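PDB 2Q82: core protein P7 from Pseudomonas phage phi12, which is a structural core protein of the virus particle, probably contributing to assembly or stability of the viral core. Local coordinates for residues A20-S25 with N117-E122; A61-G64 with L70-V73; P36-F41 with V89-Q94; G33-P36 with N42-R45. One frame throughout, in Å; residues are numbered along the deposited sequence.

Contact 1 (A20-S25 with N117-E122); sequences AQYETS and NDIADE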
loop_
_atom_site.group_PDB
_atom_site.type_symbol
_atom_site.label_atom_id
_atom_site.label_comp_id
_atom_site.label_asym_id
_atom_site.label_seq_id
_atom_site.Cartn_x
_atom_site.Cartn_y
_atom_site.Cartn_z
ATOM N N ALA A 20 20.319 -9.528 3.941
ATOM C CA ALA A 20 19.838 -8.309 4.575
ATOM C C ALA A 20 18.732 -7.696 3.737
ATOM O O ALA A 20 17.746 -7.195 4.265
ATOM C CB ALA A 20 20.971 -7.324 4.766
ATOM N N GLN A 21 18.891 -7.749 2.421
ATOM C CA GLN A 21 17.897 -7.176 1.534
ATOM C C GLN A 21 16.654 -8.038 1.335
ATOM O O GLN A 21 15.552 -7.513 1.251
ATOM C CB GLN A 21 18.513 -6.751 0.203
ATOM C CG GLN A 21 18.930 -7.886 -0.691
ATOM C CD GLN A 21 19.320 -7.410 -2.072
ATOM O OE1 GLN A 21 18.507 -7.418 -2.998
ATOM N NE2 GLN A 21 20.569 -6.990 -2.221
ATOM N N TYR A 22 16.822 -9.358 1.275
ATOM C CA TYR A 22 15.678 -10.260 1.375
ATOM C C TYR A 22 14.851 -9.870 2.585
ATOM O O TYR A 22 13.642 -9.689 2.499
ATOM C CB TYR A 22 16.119 -11.715 1.554
ATOM C CG TYR A 22 16.976 -12.280 0.452
ATOM C CD1 TYR A 22 17.034 -11.682 -0.794
ATOM C CD2 TYR A 22 17.729 -13.424 0.663
ATOM C CE1 TYR A 22 17.820 -12.204 -1.794
ATOM C CE2 TYR A 22 18.512 -13.950 -0.326
ATOM C CZ TYR A 22 18.560 -13.339 -1.552
ATOM O OH TYR A 22 19.347 -13.872 -2.536
ATOM N N GLU A 23 15.525 -9.768 3.722
ATOM C CA GLU A 23 14.863 -9.525 5.003
ATOM C C GLU A 23 13.920 -8.328 5.068
ATOM O O GLU A 23 12.941 -8.330 5.809
ATOM C CB GLU A 23 15.882 -9.300 6.095
ATOM C CG GLU A 23 16.651 -10.490 6.591
ATOM C CD GLU A 23 17.800 -10.040 7.464
ATOM O OE1 GLU A 23 17.752 -8.876 7.920
ATOM O OE2 GLU A 23 18.736 -10.831 7.695
ATOM N N THR A 24 14.286 -7.287 4.347
ATOM C CA THR A 24 13.503 -6.071 4.350
ATOM C C THR A 24 12.758 -5.783 3.053
ATOM O O THR A 24 12.417 -4.627 2.770
ATOM C CB THR A 24 14.373 -4.850 4.601
ATOM O OG1 THR A 24 15.413 -4.838 3.620
ATOM C CG2 THR A 24 15.000 -4.894 5.939
ATOM N N SER A 25 12.536 -6.803 2.230
ATOM C CA SER A 25 11.805 -6.590 0.993
ATOM C C SER A 25 10.631 -7.535 0.888
ATOM O O SER A 25 10.551 -8.550 1.571
ATOM C CB SER A 25 12.664 -6.818 -0.239
ATOM O OG SER A 25 13.899 -6.146 -0.169
ATOM N N ASN A 117 18.433 -20.909 -1.381
ATOM C CA ASN A 117 19.761 -21.449 -1.152
ATOM C C ASN A 117 20.463 -20.620 -0.089
ATOM O O ASN A 117 20.997 -21.147 0.878
ATOM C CB ASN A 117 20.587 -21.380 -2.431
ATOM C CG ASN A 117 20.270 -22.497 -3.400
ATOM O OD1 ASN A 117 20.810 -22.528 -4.503
ATOM N ND2 ASN A 117 19.411 -23.418 -2.999
ATOM N N ASP A 118 20.471 -19.312 -0.294
ATOM C CA ASP A 118 21.132 -18.408 0.631
ATOM C C ASP A 118 20.616 -18.534 2.047
ATOM O O ASP A 118 21.386 -18.602 3.000
ATOM C CB ASP A 118 20.976 -16.957 0.173
ATOM C CG ASP A 118 21.777 -16.658 -1.074
ATOM O OD1 ASP A 118 22.828 -17.307 -1.273
ATOM O OD2 ASP A 118 21.367 -15.763 -1.842
ATOM N N ILE A 119 19.300 -18.555 2.190
ATOM C CA ILE A 119 18.706 -18.649 3.509
ATOM C C ILE A 119 19.008 -19.986 4.166
ATOM O O ILE A 119 19.266 -20.053 5.359
ATOM C CB ILE A 119 17.195 -18.446 3.430
ATOM C CG1 ILE A 119 16.904 -17.018 2.943
ATOM C CG2 ILE A 119 16.571 -18.701 4.784
ATOM C CD1 ILE A 119 15.472 -16.774 2.497
ATOM N N ALA A 120 18.978 -21.052 3.376
ATOM C CA ALA A 120 19.250 -22.373 3.914
ATOM C C ALA A 120 20.711 -22.459 4.317
ATOM O O ALA A 120 21.040 -22.991 5.373
ATOM C CB ALA A 120 18.935 -23.440 2.880
ATOM N N ASP A 121 21.588 -21.935 3.470
ATOM C CA ASP A 121 23.016 -21.983 3.760
ATOM C C ASP A 121 23.342 -21.197 5.018
ATOM O O ASP A 121 24.165 -21.616 5.828
ATOM C CB ASP A 121 23.836 -21.405 2.612
ATOM C CG ASP A 121 23.819 -22.283 1.376
ATOM O OD1 ASP A 121 23.431 -23.464 1.475
ATOM O OD2 ASP A 121 24.214 -21.784 0.305
ATOM N N GLU A 122 22.701 -20.054 5.194
ATOM C CA GLU A 122 23.002 -19.246 6.365
ATOM C C GLU A 122 22.498 -19.919 7.623
ATOM O O GLU A 122 23.040 -19.730 8.711
ATOM C CB GLU A 122 22.393 -17.860 6.204
ATOM C CG GLU A 122 22.561 -16.948 7.397
ATOM C CD GLU A 122 24.007 -16.796 7.881
ATOM O OE1 GLU A 122 24.948 -16.799 7.054
ATOM O OE2 GLU A 122 24.186 -16.645 9.108
#

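Contact 2 (A61-G64 with L70-V73); sequences AVLG and LAYV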
loop_
_atom_site.group_PDB
_atom_site.type_symbol
_atom_site.label_atom_id
_atom_site.label_comp_id
_atom_site.label_asym_id
_atom_site.label_seq_id
_atom_site.Cartn_x
_atom_site.Cartn_y
_atom_site.Cartn_z
ATOM N N ALA A 61 4.186 -12.428 -2.163
ATOM C CA ALA A 61 2.881 -11.985 -2.606
ATOM C C ALA A 61 2.759 -12.492 -4.031
ATOM O O ALA A 61 3.619 -12.221 -4.869
ATOM C CB ALA A 61 2.787 -10.474 -2.582
ATOM N N VAL A 62 1.686 -13.235 -4.289
ATOM C CA VAL A 62 1.437 -13.816 -5.592
ATOM C C VAL A 62 0.455 -12.981 -6.387
ATOM O O VAL A 62 -0.677 -12.753 -5.960
ATOM C CB VAL A 62 0.883 -15.235 -5.455
ATOM C CG1 VAL A 62 0.771 -15.889 -6.824
ATOM C CG2 VAL A 62 1.784 -16.045 -4.543
ATOM N N LEU A 63 0.907 -12.549 -7.557
ATOM C CA LEU A 63 0.094 -11.740 -8.428
ATOM C C LEU A 63 -0.234 -12.384 -9.743
ATOM O O LEU A 63 0.646 -12.833 -10.462
ATOM C CB LEU A 63 0.830 -10.421 -8.729
ATOM C CG LEU A 63 0.723 -9.344 -7.640
ATOM C CD1 LEU A 63 1.354 -9.801 -6.418
ATOM C CD2 LEU A 63 1.371 -8.092 -8.081
ATOM N N GLY A 64 -1.519 -12.446 -10.048
ATOM C CA GLY A 64 -1.950 -12.982 -11.328
ATOM C C GLY A 64 -2.681 -11.900 -12.105
ATOM O O GLY A 64 -2.657 -10.715 -11.764
ATOM N N LEU A 70 -2.251 -3.565 -9.227
ATOM C CA LEU A 70 -1.192 -3.593 -8.252
ATOM C C LEU A 70 0.152 -3.829 -8.948
ATOM O O LEU A 70 1.156 -3.240 -8.577
ATOM C CB LEU A 70 -1.451 -4.686 -7.234
ATOM C CG LEU A 70 -0.379 -4.846 -6.181
ATOM C CD1 LEU A 70 -0.209 -3.566 -5.372
ATOM C CD2 LEU A 70 -0.781 -5.983 -5.289
ATOM N N ALA A 71 0.152 -4.697 -9.952
ATOM C CA ALA A 71 1.367 -5.001 -10.688
ATOM C C ALA A 71 1.866 -3.724 -11.345
ATOM O O ALA A 71 3.054 -3.443 -11.375
ATOM C CB ALA A 71 1.096 -6.047 -11.748
ATOM N N TYR A 72 0.932 -2.962 -11.891
ATOM C CA TYR A 72 1.299 -1.741 -12.543
ATOM C C TYR A 72 2.003 -0.806 -11.553
ATOM O O TYR A 72 3.043 -0.219 -11.859
ATOM C CB TYR A 72 0.067 -1.064 -13.091
ATOM C CG TYR A 72 0.429 0.233 -13.704
ATOM C CD1 TYR A 72 0.911 0.289 -15.004
ATOM C CD2 TYR A 72 0.368 1.400 -12.958
ATOM C CE1 TYR A 72 1.322 1.479 -15.547
ATOM C CE2 TYR A 72 0.777 2.595 -13.486
ATOM C CZ TYR A 72 1.252 2.631 -14.782
ATOM O OH TYR A 72 1.633 3.820 -15.326
ATOM N N VAL A 73 1.427 -0.679 -10.367
ATOM C CA VAL A 73 2.013 0.188 -9.360
ATOM C C VAL A 73 3.443 -0.241 -8.999
ATOM O O VAL A 73 4.358 0.577 -8.974
ATOM C CB VAL A 73 1.151 0.210 -8.113
ATOM C CG1 VAL A 73 1.850 0.965 -7.014
ATOM C CG2 VAL A 73 -0.181 0.864 -8.439
#

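Contact 3 (P36-F41 with V89-Q94); sequences PVITGF and VDVPGQ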
loop_
_atom_site.group_PDB
_atom_site.type_symbol
_atom_site.label_atom_id
_atom_site.label_comp_id
_atom_site.label_asym_id
_atom_site.label_seq_id
_atom_site.Cartn_x
_atom_site.Cartn_y
_atom_site.Cartn_z
ATOM N N PRO A 36 1.795 -21.767 -4.531
ATOM C CA PRO A 36 2.795 -22.740 -4.094
ATOM C C PRO A 36 3.099 -22.704 -2.647
ATOM O O PRO A 36 2.699 -21.784 -1.970
ATOM C CB PRO A 36 4.034 -22.339 -4.870
ATOM C CG PRO A 36 3.827 -20.926 -5.183
ATOM C CD PRO A 36 2.380 -20.762 -5.428
ATOM N N VAL A 37 3.803 -23.722 -2.171
ATOM C CA VAL A 37 4.260 -23.713 -0.797
ATOM C C VAL A 37 5.739 -23.403 -1.004
ATOM O O VAL A 37 6.371 -23.914 -1.929
ATOM C CB VAL A 37 4.126 -25.068 -0.086
ATOM C CG1 VAL A 37 4.732 -24.973 1.300
ATOM C CG2 VAL A 37 2.665 -25.448 0.028
ATOM N N ILE A 38 6.277 -22.536 -0.165
ATOM C CA ILE A 38 7.666 -22.150 -0.285
ATOM C C ILE A 38 8.218 -22.156 1.105
ATOM O O ILE A 38 7.747 -21.442 1.981
ATOM C CB ILE A 38 7.802 -20.748 -0.901
ATOM C CG1 ILE A 38 7.223 -20.763 -2.315
ATOM C CG2 ILE A 38 9.256 -20.357 -1.006
ATOM C CD1 ILE A 38 6.896 -19.389 -2.883
ATOM N N THR A 39 9.225 -22.984 1.300
ATOM C CA THR A 39 9.836 -23.120 2.594
ATOM C C THR A 39 10.229 -21.824 3.287
ATOM O O THR A 39 10.941 -20.990 2.729
ATOM C CB THR A 39 11.059 -24.016 2.495
ATOM O OG1 THR A 39 10.645 -25.336 2.131
ATOM C CG2 THR A 39 11.793 -24.047 3.812
ATOM N N GLY A 40 9.761 -21.667 4.518
ATOM C CA GLY A 40 10.101 -20.488 5.281
ATOM C C GLY A 40 9.437 -19.196 4.851
ATOM O O GLY A 40 9.779 -18.131 5.357
ATOM N N PHE A 41 8.497 -19.272 3.919
ATOM C CA PHE A 41 7.816 -18.068 3.463
ATOM C C PHE A 41 6.322 -18.136 3.574
ATOM O O PHE A 41 5.731 -19.174 3.307
ATOM C CB PHE A 41 8.119 -17.776 2.004
ATOM C CG PHE A 41 9.411 -17.125 1.806
ATOM C CD1 PHE A 41 10.579 -17.878 1.786
ATOM C CD2 PHE A 41 9.487 -15.748 1.697
ATOM C CE1 PHE A 41 11.810 -17.260 1.681
ATOM C CE2 PHE A 41 10.705 -15.112 1.592
ATOM C CZ PHE A 41 11.879 -15.864 1.580
ATOM N N VAL A 89 11.362 -15.402 -9.720
ATOM C CA VAL A 89 11.087 -16.387 -10.732
ATOM C C VAL A 89 11.701 -17.719 -10.350
ATOM O O VAL A 89 12.373 -17.847 -9.336
ATOM C CB VAL A 89 11.641 -15.962 -12.091
ATOM C CG1 VAL A 89 10.872 -14.754 -12.593
ATOM C CG2 VAL A 89 13.131 -15.655 -11.984
ATOM N N ASP A 90 11.459 -18.699 -11.203
ATOM C CA ASP A 90 11.963 -20.041 -11.030
ATOM C C ASP A 90 11.378 -20.722 -9.823
ATOM O O ASP A 90 12.020 -21.575 -9.225
ATOM C CB ASP A 90 13.485 -20.051 -10.919
ATOM C CG ASP A 90 14.161 -19.618 -12.198
ATOM O OD1 ASP A 90 13.566 -19.799 -13.282
ATOM O OD2 ASP A 90 15.298 -19.113 -12.120
ATOM N N VAL A 91 10.165 -20.330 -9.437
ATOM C CA VAL A 91 9.519 -20.985 -8.314
ATOM C C VAL A 91 8.963 -22.254 -8.947
ATOM O O VAL A 91 8.295 -22.204 -9.973
ATOM C CB VAL A 91 8.391 -20.147 -7.737
ATOM C CG1 VAL A 91 7.665 -20.951 -6.684
ATOM C CG2 VAL A 91 8.959 -18.861 -7.126
ATOM N N PRO A 92 9.213 -23.411 -8.331
ATOM C CA PRO A 92 8.687 -24.640 -8.926
ATOM C C PRO A 92 7.200 -24.613 -9.099
ATOM O O PRO A 92 6.486 -24.354 -8.149
ATOM C CB PRO A 92 9.142 -25.728 -7.958
ATOM C CG PRO A 92 10.208 -25.150 -7.209
ATOM C CD PRO A 92 9.997 -23.687 -7.118
ATOM N N GLY A 93 6.735 -24.865 -10.325
ATOM C CA GLY A 93 5.305 -24.877 -10.588
ATOM C C GLY A 93 4.760 -23.525 -10.999
ATOM O O GLY A 93 3.578 -23.393 -11.295
ATOM N N GLN A 94 5.618 -22.513 -11.028
ATOM C CA GLN A 94 5.185 -21.175 -11.401
ATOM C C GLN A 94 4.606 -21.096 -12.818
ATOM O O GLN A 94 5.187 -21.621 -13.760
ATOM C CB GLN A 94 6.357 -20.208 -11.254
ATOM C CG GLN A 94 6.031 -18.757 -11.545
ATOM C CD GLN A 94 7.174 -17.835 -11.153
ATOM O OE1 GLN A 94 8.258 -18.298 -10.792
ATOM N NE2 GLN A 94 6.941 -16.533 -11.221
#

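Contact 4 (G33-P36 with N42-R45); sequences GDVP and NVMR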
loop_
_atom_site.group_PDB
_atom_site.type_symbol
_atom_site.label_atom_id
_atom_site.label_comp_id
_atom_site.label_asym_id
_atom_site.label_seq_id
_atom_site.Cartn_x
_atom_site.Cartn_y
_atom_site.Cartn_z
ATOM N N GLY A 33 -3.136 -19.322 -10.929
ATOM C CA GLY A 33 -3.334 -20.699 -10.530
ATOM C C GLY A 33 -3.184 -20.839 -9.042
ATOM O O GLY A 33 -3.086 -19.843 -8.337
ATOM N N ASP A 34 -3.164 -22.071 -8.549
ATOM C CA ASP A 34 -3.036 -22.274 -7.112
ATOM C C ASP A 34 -1.675 -21.813 -6.660
ATOM O O ASP A 34 -0.687 -21.961 -7.365
ATOM C CB ASP A 34 -3.164 -23.742 -6.732
ATOM C CG ASP A 34 -4.366 -24.395 -7.341
ATOM O OD1 ASP A 34 -5.499 -24.040 -6.962
ATOM O OD2 ASP A 34 -4.162 -25.269 -8.209
ATOM N N VAL A 35 -1.629 -21.282 -5.447
ATOM C CA VAL A 35 -0.370 -20.804 -4.916
ATOM C C VAL A 35 0.492 -21.920 -4.404
ATOM O O VAL A 35 0.015 -22.910 -3.862
ATOM C CB VAL A 35 -0.583 -19.859 -3.774
ATOM C CG1 VAL A 35 -1.366 -18.695 -4.222
ATOM C CG2 VAL A 35 -1.287 -20.547 -2.704
ATOM N N PRO A 36 1.795 -21.767 -4.531
ATOM C CA PRO A 36 2.795 -22.740 -4.094
ATOM C C PRO A 36 3.099 -22.704 -2.647
ATOM O O PRO A 36 2.699 -21.784 -1.970
ATOM C CB PRO A 36 4.034 -22.339 -4.870
ATOM C CG PRO A 36 3.827 -20.926 -5.183
ATOM C CD PRO A 36 2.380 -20.762 -5.428
ATOM N N ASN A 42 5.701 -17.026 3.948
ATOM C CA ASN A 42 4.251 -17.006 3.976
ATOM C C ASN A 42 3.923 -16.682 2.535
ATOM O O ASN A 42 4.471 -15.745 1.968
ATOM C CB ASN A 42 3.723 -15.911 4.881
ATOM C CG ASN A 42 4.110 -16.126 6.311
ATOM O OD1 ASN A 42 3.980 -17.226 6.838
ATOM N ND2 ASN A 42 4.589 -15.074 6.955
ATOM N N VAL A 43 3.042 -17.462 1.937
ATOM C CA VAL A 43 2.702 -17.257 0.549
ATOM C C VAL A 43 1.252 -16.852 0.412
ATOM O O VAL A 43 0.384 -17.427 1.058
ATOM C CB VAL A 43 2.974 -18.517 -0.237
ATOM C CG1 VAL A 43 2.479 -18.373 -1.655
ATOM C CG2 VAL A 43 4.461 -18.791 -0.215
HETATM N N MSE A 44 0.966 -15.892 -0.450
HETATM C CA MSE A 44 -0.403 -15.464 -0.492
HETATM C C MSE A 44 -0.802 -14.692 -1.731
HETATM O O MSE A 44 -0.129 -13.742 -2.119
HETATM C CB MSE A 44 -0.633 -14.622 0.748
HETATM C CG MSE A 44 -2.031 -14.183 0.961
HETATM SE SE MSE A 44 -3.183 -15.325 2.060
HETATM C CE MSE A 44 -2.128 -16.922 2.436
ATOM N N ARG A 45 -1.903 -15.097 -2.352
ATOM C CA ARG A 45 -2.348 -14.380 -3.527
ATOM C C ARG A 45 -2.966 -13.047 -3.088
ATOM O O ARG A 45 -3.753 -12.996 -2.142
ATOM C CB ARG A 45 -3.372 -15.185 -4.318
ATOM C CG ARG A 45 -3.857 -14.450 -5.550
ATOM C CD ARG A 45 -4.670 -15.333 -6.456
ATOM N NE ARG A 45 -3.879 -16.391 -7.072
ATOM C CZ ARG A 45 -2.954 -16.201 -8.009
ATOM N NH1 ARG A 45 -2.679 -14.986 -8.452
ATOM N NH2 ARG A 45 -2.311 -17.237 -8.522
HETATM O O HOH W 1 -5.252 -18.656 -6.151
#

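Contact 1 (A20-S25 with N117-E122)
Tyr22 reaches across to Asp118 and Ile119, tying helix 15-23 to helix 112-127, the first and last helices of this alpha/beta fold with a parallel sheet. The polar link is one hydrogen bond, donated by Tyr22 OH to Asp118 OD2 over 2.9 Å. It uses the anti lone pair of OD2, on the side away from OD1. OD2 lies near the ring plane at its edge, and the carboxylate is turned only 19° from that plane. OD1 meanwhile forms salt bridges with Arg114 and Arg18; these two arginines, one from each helix, would be expected to stabilise the ionised form of the buried aspartate. A tyrosine suits its position because it is long enough to span segments whose closest CA atoms, of Tyr22 and Ile119, are 9.2 Å apart. With CG opposite its own carbonyl carbon (chi1 -59°), the ring is turned toward helix 112-127.

The apolar part is thinner. Ile119 brings CG1 obliquely to Tyr22 CD2 at 4.3 Å. Beside the main bond, Asp118 CB sits in the plane of the tyrosine ring, at its edge, 3.9 Å from Tyr22 CE2.

Contact 2 (A61-G64 with L70-V73)
Leu63, the last residue of strand 59-63, and Ala71, in helix 68-76, bring their CA atoms to 7.2 Å, close enough for the Leu63 side chain to reach the helix. That side chain works through one methyl group. Leu63 CD2 comes up against the helix backbone itself, 4.0 Å from Ala71 CA, and also touches Ala71 CB at 4.2 Å. Alanine suits this helix position because its small side chain lets the incoming methyl come down onto the main chain. The preceding helical residue meets the same methyl from a direction roughly at right angles: Leu70 CD2 lies 4.1 Å from Leu63 CD2, branch against branch. Leu70 can extend this way because its CG is anti to the backbone N (chi1 178°), carrying the isobutyl group away from its helix toward the strand. Val46 touches both leucines.

The pieces belong to a beta-alpha-beta crossover: strand 59-63 leads through helix 68-76 to strand 84-89, passing strand 25-30 in the parallel sheet. The helix also faces the second subunit, where Leu70 packs on Ala80 and Tyr72 on Tyr72 of that copy. With three buried aliphatic residues and no polar group joining them, the contact relies on dispersion and the hydrophobic effect, so close fit of shape rather than bond direction sets the distance between helix and strand.

Contact 3 (P36-F41 with V89-Q94)
Val91 carries this contact against Pro36 and Ile38, so its side chain is the one to follow. Its CA-CB bond is directed at the segment 36-41, and at CB the chain forks. The CG2 branch lies beside the backbone N of Val91 itself. A chi1 of 174° points the CG1 branch away from that amide, and this branch does the touching: it meets Pro36 CG, the puckered corner of the proline ring, at 4.1 Å, and Ile38 CD1, the end of the isoleucine chain, at 4.2 Å. Both partners cross the valine at about a right angle, and one methyl thus bridges a rigid ring and the end of an extended chain. Ile38 does not aim at Val91 from its CB; it gets there through its outer arm.

Both segments are loops of the alpha/beta fold, following strands 25-30 and 84-89, and each makes a type II beta turn, from Ile38 to Phe41 and from Val91 to Gln94. Gly40 and Gly93 take the third position of their turns, where the positive phi favours glycine, and Pro92 suits the second position of its turn. Met29 and Met112 also pack on Val91.

The valine backbone is fixed as well: Val91 N donates to Gln94 OE1 at 3.1 Å, nearly straight at 165° and in the plane of the side-chain amide, while Gln94 NE2 bonds to Ser30 O.

Contact 4 (G33-P36 with N42-R45)
Val35 and Pro36 lie over Val43 in the tight half of this contact. Val43 CG1, which chi1 of 174° turns to the far side from its own N, comes 3.4 Å from Pro36 O and 4.0 Å from Val35 CB, so one methyl touches both the Pro36 carbonyl and the Val35 side chain. Branched valines suit it, being short, stiff and well matched to an extended chain. Val35 CG1 continues the packing at 4.0 Å from Arg45 CB, where the aliphatic start of the arginine chain offers an apolar surface.

Toward the solvent the contact turns polar and more sparsely packed, held by directed bonds and a water. The Arg45 chain bends at chi3 and brings its guanidinium edge-on to the exposed Gly33: NH2 donates to Gly33 O over 2.7 Å, with an angle of 156° at the hydrogen. A water accepts from Arg45 NE at 2.8 Å and donates to the same carbonyl in a longer bond. NH2 also bonds to His31 O. Gly33 fits because its positive phi is easily reached without a side chain.

The loop from strand 25-30 folds back nearly antiparallel (167°) along the strand it leads into, 42-45, an edge strand of the parallel alpha/beta sheet within this chain; strand 59-63 lies between the two.

Overall arrangement
All four contacts build one alpha/beta domain around the parallel sheet. Contacts 3 and 4 start from the same loop, share Pro36 and lie about 8 Å apart between centres; Ile38 packs on Val43 where they join. Contact 4 leads on to contact 2, about 12 Å away by centres, because strands 42-45 and 59-63 are sheet neighbours. Along the chain, contact 4 closes before contact 2 opens, and contact 1 spans all the others. Contacts 1 and 2 lie on opposite sides of the chain's centre, about 22 Å apart by centres. Phe41 on Ile119 packs helix 112-127 against the loop leading into strand 42-45, and contact 1 joins helix 15-23 to it; helix 68-76 faces the second subunit.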